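Local coordinates for Glyoxalase/bleomycin resistance protein/dioxygenase (Sphaerobacter thermophilus, PDB 4HC5) that is an uncharacterised member of the vicinal oxygen chelate (glyoxalase/bleomycin resistance/dioxygenase) superfamily that may act as a dioxygenase, at residues V54-P57 against G58-T61; K26-D29 against F30-T34. All coordinates share one frame; numbering follows the deposited sequence.

Contact 1: residues V54-P57 against G58-T61; sequences VVPP and GAQT
V55 lays its CG2 methyl over the backbone of the returning chain, 3.3 Å from A59 O and 3.6 Å from T61 O. P56 to A59 form a type II beta turn just after strand 49-55, opening the loop to strand 62-66 in a vicinal oxygen chelate fold. The methyl reaches across the loop because CG2 stands opposite the backbone N and CG1 takes the place between N and the carbonyl carbon (chi1 70°). One hydrogen bond closes the turn, from A59 N to P56 O at 3.0 Å and fairly straight (161°), its donor lying 33° off the carbonyl plane. P57 and G58 fill the two corners, and the positive phi of G58 suits glycine. A59 CB also packs on P56 CB at 4.0 Å, tying the two limbs of the turn together. The turn also meets the second subunit, where P56 and A59 pack on A12 and P57 on L9 of that neighbouring chain. At the far end of the segment, T61 OG1 is hydrogen-bonded to V14 O, while P56 CD lies 4.0 Å from T61 O.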
ATOM      1  N   VAL A  54      -6.916  -7.955  -5.187  1.00 15.88           N
ATOM      2  CA  VAL A  54      -6.554  -8.035  -6.580  1.00 16.51           C
ATOM      3  C   VAL A  54      -5.035  -7.734  -6.715  1.00 16.29           C
ATOM      4  O   VAL A  54      -4.425  -7.099  -5.881  1.00 16.85           O
ATOM      5  CB  VAL A  54      -7.359  -7.031  -7.467  1.00 15.31           C
ATOM      6  CG1 VAL A  54      -8.813  -7.479  -7.596  1.00 18.59           C
ATOM      7  CG2 VAL A  54      -7.263  -5.596  -6.926  1.00 16.67           C
ATOM      8  N   VAL A  55      -4.442  -8.274  -7.791  1.00 17.16           N
ATOM      9  CA  VAL A  55      -2.999  -8.107  -7.977  1.00 17.41           C
ATOM     10  C   VAL A  55      -2.693  -7.878  -9.469  1.00 19.69           C
ATOM     11  O   VAL A  55      -3.290  -8.497 -10.306  1.00 18.94           O
ATOM     12  CB  VAL A  55      -2.200  -9.352  -7.464  1.00 18.29           C
ATOM     13  CG1 VAL A  55      -2.400 -10.598  -8.344  1.00 20.17           C
ATOM     14  CG2 VAL A  55      -0.720  -9.064  -7.284  1.00 19.76           C
ATOM     15  N   PRO A  56      -1.717  -7.006  -9.766  1.00 17.78           N
ATOM     16  CA  PRO A  56      -1.255  -6.978 -11.144  1.00 18.84           C
ATOM     17  C   PRO A  56      -0.666  -8.312 -11.542  1.00 20.46           C
ATOM     18  O   PRO A  56      -0.007  -8.958 -10.726  1.00 21.33           O
ATOM     19  CB  PRO A  56      -0.180  -5.847 -11.149  1.00 20.98           C
ATOM     20  CG  PRO A  56      -0.572  -4.975  -9.968  1.00 21.07           C
ATOM     21  CD  PRO A  56      -1.064  -5.988  -8.931  1.00 19.50           C
ATOM     22  N   PRO A  57      -0.902  -8.754 -12.757  1.00 23.50           N
ATOM     23  CA  PRO A  57      -0.443 -10.122 -13.154  1.00 22.88           C
ATOM     24  C   PRO A  57       1.055 -10.329 -12.953  1.00 26.10           C
ATOM     25  O   PRO A  57       1.857  -9.525 -13.393  1.00 27.97           O
ATOM     26  CB  PRO A  57      -0.800 -10.224 -14.628  1.00 27.28           C
ATOM     27  CG  PRO A  57      -1.919  -9.264 -14.707  1.00 27.00           C
ATOM     28  CD  PRO A  57      -1.628  -8.097 -13.825  1.00 23.48           C
ATOM     29  N   GLY A  58       1.366 -11.406 -12.253  1.00 28.11           N
ATOM     30  CA  GLY A  58       2.773 -11.737 -11.940  1.00 30.51           C
ATOM     31  C   GLY A  58       3.469 -10.995 -10.800  1.00 25.27           C
ATOM     32  O   GLY A  58       4.622 -11.272 -10.468  1.00 31.62           O
ATOM     33  N   ALA A  59       2.757 -10.017 -10.186  1.00 22.50           N
ATOM     34  CA  ALA A  59       3.330  -9.174  -9.145  1.00 21.48           C
ATOM     35  C   ALA A  59       3.127  -9.725  -7.760  1.00 19.75           C
ATOM     36  O   ALA A  59       2.227 -10.569  -7.538  1.00 24.20           O
ATOM     37  CB  ALA A  59       2.765  -7.745  -9.238  1.00 20.84           C
ATOM     38  N   GLN A  60       3.935  -9.227  -6.827  1.00 19.95           N
ATOM     39  CA  GLN A  60       3.882  -9.738  -5.419  1.00 19.79           C
ATOM     40  C   GLN A  60       2.752  -9.085  -4.550  1.00 20.31           C
ATOM     41  O   GLN A  60       1.830  -9.749  -4.060  1.00 25.47           O
ATOM     42  CB  GLN A  60       5.219  -9.610  -4.812  1.00 22.01           C
ATOM     43  CG  GLN A  60       5.346 -10.059  -3.400  1.00 26.58           C
ATOM     44  CD  GLN A  60       6.786  -9.972  -2.927  1.00 26.47           C
ATOM     45  OE1 GLN A  60       7.433  -8.913  -2.936  1.00 32.00           O
ATOM     46  NE2 GLN A  60       7.337 -11.164  -2.598  1.00 35.64           N
ATOM     47  N   THR A  61       2.795  -7.787  -4.425  1.00 17.15           N
ATOM     48  CA  THR A  61       1.942  -7.031  -3.507  1.00 16.94           C
ATOM     49  C   THR A  61       0.523  -6.857  -4.125  1.00 16.71           C
ATOM     50  O   THR A  61       0.382  -6.343  -5.237  1.00 17.41           O
ATOM     51  CB  THR A  61       2.605  -5.747  -3.094  1.00 17.70           C
ATOM     52  OG1 THR A  61       3.847  -6.000  -2.462  1.00 17.79           O
ATOM     53  CG2 THR A  61       1.716  -4.918  -2.159  1.00 16.80           C
TER

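Contact 2: residues K26-D29 against F30-T34; sequences KALD and FYVNT
Y31 and A27 meet on the tightly packed side of helix 24-34, one turn apart, where Y31 CD2 at the ring edge comes to 3.1 Å from A27 O, near the ring plane. The same carbonyl accepts Y31 N almost head-on at 2.9 Å and therefore meets both the backbone N-H and the ring edge of one residue. The Y31 ring is carried back along the helix because CG lies opposite its own carbonyl carbon (chi1 -73°); its hydroxyl is hydrogen-bonded to D122. L28 CD2 and V32 CG2 extend this inner face at 4.2 Å, and A27, L28 and Y31 pack on strand 62-66. F30 CD2 lies 3.8 Å above one face of the Y31 ring, offset toward its rim; a bound glycerol lies near F30. The solvent side is looser and polar. There D29 and N33 cross at about a right angle, carboxylate and amide planes 73° apart. The helix has a wider pi-type turn at 30-34, which includes N33. D29 O accepts N33 N at 2.8 Å and a weak bond from a water that also binds T34 OG1. N33 ND2 hydrogen-bonds D29 OD1 in its amide plane; the 2.5 Å is unusually short, its exact length doubtful.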
ATOM      1  N   LYS A  26     -18.535  -4.375  -7.849  1.00 19.69           N
ATOM      2  CA  LYS A  26     -18.285  -3.412  -8.928  1.00 20.69           C
ATOM      3  C   LYS A  26     -16.808  -3.065  -8.984  1.00 18.99           C
ATOM      4  O   LYS A  26     -16.238  -2.911 -10.073  1.00 19.83           O
ATOM      5  CB  LYS A  26     -19.095  -2.149  -8.750  1.00 21.66           C
ATOM      6  CG  LYS A  26     -20.561  -2.394  -9.057  1.00 31.19           C
ATOM      7  CD  LYS A  26     -21.383  -1.201  -8.766  1.00 34.18           C
ATOM      8  CE  LYS A  26     -22.870  -1.539  -8.892  1.00 44.61           C
ATOM      9  NZ  LYS A  26     -23.354  -1.136 -10.228  1.00 53.94           N
ATOM     10  N   ALA A  27     -16.178  -2.969  -7.813  1.00 17.05           N
ATOM     11  CA  ALA A  27     -14.734  -2.682  -7.779  1.00 17.56           C
ATOM     12  C   ALA A  27     -13.928  -3.803  -8.405  1.00 16.15           C
ATOM     13  O   ALA A  27     -13.029  -3.580  -9.218  1.00 17.73           O
ATOM     14  CB  ALA A  27     -14.268  -2.344  -6.372  1.00 17.20           C
ATOM     15  N   LEU A  28     -14.330  -5.046  -8.128  1.00 18.74           N
ATOM     16  CA  LEU A  28     -13.676  -6.195  -8.772  1.00 18.34           C
ATOM     17  C   LEU A  28     -13.789  -6.072 -10.288  1.00 19.11           C
ATOM     18  O   LEU A  28     -12.798  -6.337 -11.018  1.00 20.74           O
ATOM     19  CB  LEU A  28     -14.261  -7.516  -8.317  1.00 21.78           C
ATOM     20  CG  LEU A  28     -13.722  -8.105  -7.022  1.00 22.29           C
ATOM     21  CD1 LEU A  28     -14.600  -9.304  -6.608  1.00 24.08           C
ATOM     22  CD2 LEU A  28     -12.261  -8.580  -7.308  1.00 20.83           C
ATOM     23  N   ASP A  29     -14.983  -5.739 -10.772  1.00 18.98           N
ATOM     24  CA  ASP A  29     -15.149  -5.655 -12.232  1.00 21.64           C
ATOM     25  C   ASP A  29     -14.141  -4.653 -12.803  1.00 22.94           C
ATOM     26  O   ASP A  29     -13.518  -4.884 -13.813  1.00 21.18           O
ATOM     27  CB  ASP A  29     -16.565  -5.255 -12.574  1.00 24.28           C
ATOM     28  CG  ASP A  29     -16.903  -5.336 -14.054  1.00 33.87           C
ATOM     29  OD1 ASP A  29     -16.391  -6.186 -14.843  1.00 38.11           O
ATOM     30  OD2 ASP A  29     -17.781  -4.519 -14.401  1.00 49.97           O
ATOM     31  N   PHE A  30     -14.033  -3.508 -12.165  1.00 18.54           N
ATOM     32  CA  PHE A  30     -13.180  -2.445 -12.619  1.00 18.04           C
ATOM     33  C   PHE A  30     -11.683  -2.896 -12.613  1.00 17.57           C
ATOM     34  O   PHE A  30     -10.949  -2.779 -13.583  1.00 17.49           O
ATOM     35  CB  PHE A  30     -13.341  -1.184 -11.807  1.00 17.93           C
ATOM     36  CG  PHE A  30     -12.430  -0.080 -12.261  1.00 18.92           C
ATOM     37  CD1 PHE A  30     -12.718   0.690 -13.385  1.00 20.86           C
ATOM     38  CD2 PHE A  30     -11.285   0.207 -11.576  1.00 20.44           C
ATOM     39  CE1 PHE A  30     -11.903   1.736 -13.762  1.00 20.71           C
ATOM     40  CE2 PHE A  30     -10.450   1.194 -11.980  1.00 20.62           C
ATOM     41  CZ  PHE A  30     -10.759   1.973 -13.067  1.00 20.45           C
ATOM     42  N   TYR A  31     -11.219  -3.324 -11.448  1.00 16.86           N
ATOM     43  CA  TYR A  31      -9.790  -3.681 -11.291  1.00 16.57           C
ATOM     44  C   TYR A  31      -9.433  -4.876 -12.174  1.00 16.98           C
ATOM     45  O   TYR A  31      -8.326  -4.875 -12.710  1.00 18.03           O
ATOM     46  CB  TYR A  31      -9.384  -3.919  -9.801  1.00 16.88           C
ATOM     47  CG  TYR A  31      -9.334  -2.600  -9.082  1.00 16.59           C
ATOM     48  CD1 TYR A  31      -8.152  -1.876  -9.064  1.00 16.83           C
ATOM     49  CD2 TYR A  31     -10.417  -2.032  -8.509  1.00 16.16           C
ATOM     50  CE1 TYR A  31      -8.070  -0.594  -8.535  1.00 16.84           C
ATOM     51  CE2 TYR A  31     -10.370  -0.741  -7.945  1.00 16.43           C
ATOM     52  CZ  TYR A  31      -9.208   0.010  -7.987  1.00 16.30           C
ATOM     53  OH  TYR A  31      -9.109   1.290  -7.521  1.00 16.89           O
ATOM     54  N   VAL A  32     -10.296  -5.879 -12.277  1.00 17.80           N
ATOM     55  CA  VAL A  32      -9.994  -7.070 -13.036  1.00 17.30           C
ATOM     56  C   VAL A  32     -10.193  -6.767 -14.570  1.00 20.71           C
ATOM     57  O   VAL A  32      -9.271  -6.962 -15.387  1.00 23.41           O
ATOM     58  CB  VAL A  32     -10.828  -8.298 -12.582  1.00 19.01           C
ATOM     59  CG1 VAL A  32     -10.654  -9.486 -13.573  1.00 22.45           C
ATOM     60  CG2 VAL A  32     -10.446  -8.640 -11.142  1.00 20.71           C
ATOM     61  N   ASN A  33     -11.380  -6.333 -14.947  1.00 20.41           N
ATOM     62  CA  ASN A  33     -11.705  -6.214 -16.386  1.00 20.77           C
ATOM     63  C   ASN A  33     -11.209  -4.967 -17.065  1.00 22.62           C
ATOM     64  O   ASN A  33     -10.989  -4.926 -18.246  1.00 29.31           O
ATOM     65  CB  ASN A  33     -13.198  -6.424 -16.553  1.00 24.16           C
ATOM     66  CG  ASN A  33     -13.569  -7.806 -16.165  1.00 26.73           C
ATOM     67  OD1 ASN A  33     -12.871  -8.750 -16.524  1.00 30.27           O
ATOM     68  ND2 ASN A  33     -14.637  -7.933 -15.365  1.00 34.90           N
ATOM     69  N   THR A  34     -11.145  -3.887 -16.316  1.00 18.34           N
ATOM     70  CA  THR A  34     -10.657  -2.637 -16.867  1.00 19.00           C
ATOM     71  C   THR A  34      -9.128  -2.467 -16.702  1.00 19.03           C
ATOM     72  O   THR A  34      -8.434  -2.166 -17.669  1.00 20.56           O
ATOM     73  CB  THR A  34     -11.418  -1.400 -16.402  1.00 18.55           C
ATOM     74  OG1 THR A  34     -12.812  -1.515 -16.776  1.00 25.31           O
ATOM     75  CG2 THR A  34     -10.809  -0.069 -16.963  1.00 22.11           C
TER
HETATM   76  O   HOH W   1     -14.712  -3.066 -15.890  1.00 40.43           O

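How the contacts relate
From the N terminus, strand 13-20 leads into helix 24-34, whose successive turns form contact 2. The chain then runs through strands 38-46 and 49-55 to contact 1, which reverses it toward strand 62-66. The contacts follow in series, neither nested nor crossed, and each closes a local span: contact 2 within a helix, contact 1 at the start of a loop. V54 joins them, although its side chain takes no part in the turn: V54 CG1 packs on L28 CD2 at 3.6 Å and V54 CG2 on Y31 CB at 3.9 Å. The helix is thus seated against the sheet, while the turn of contact 1 meets the second subunit.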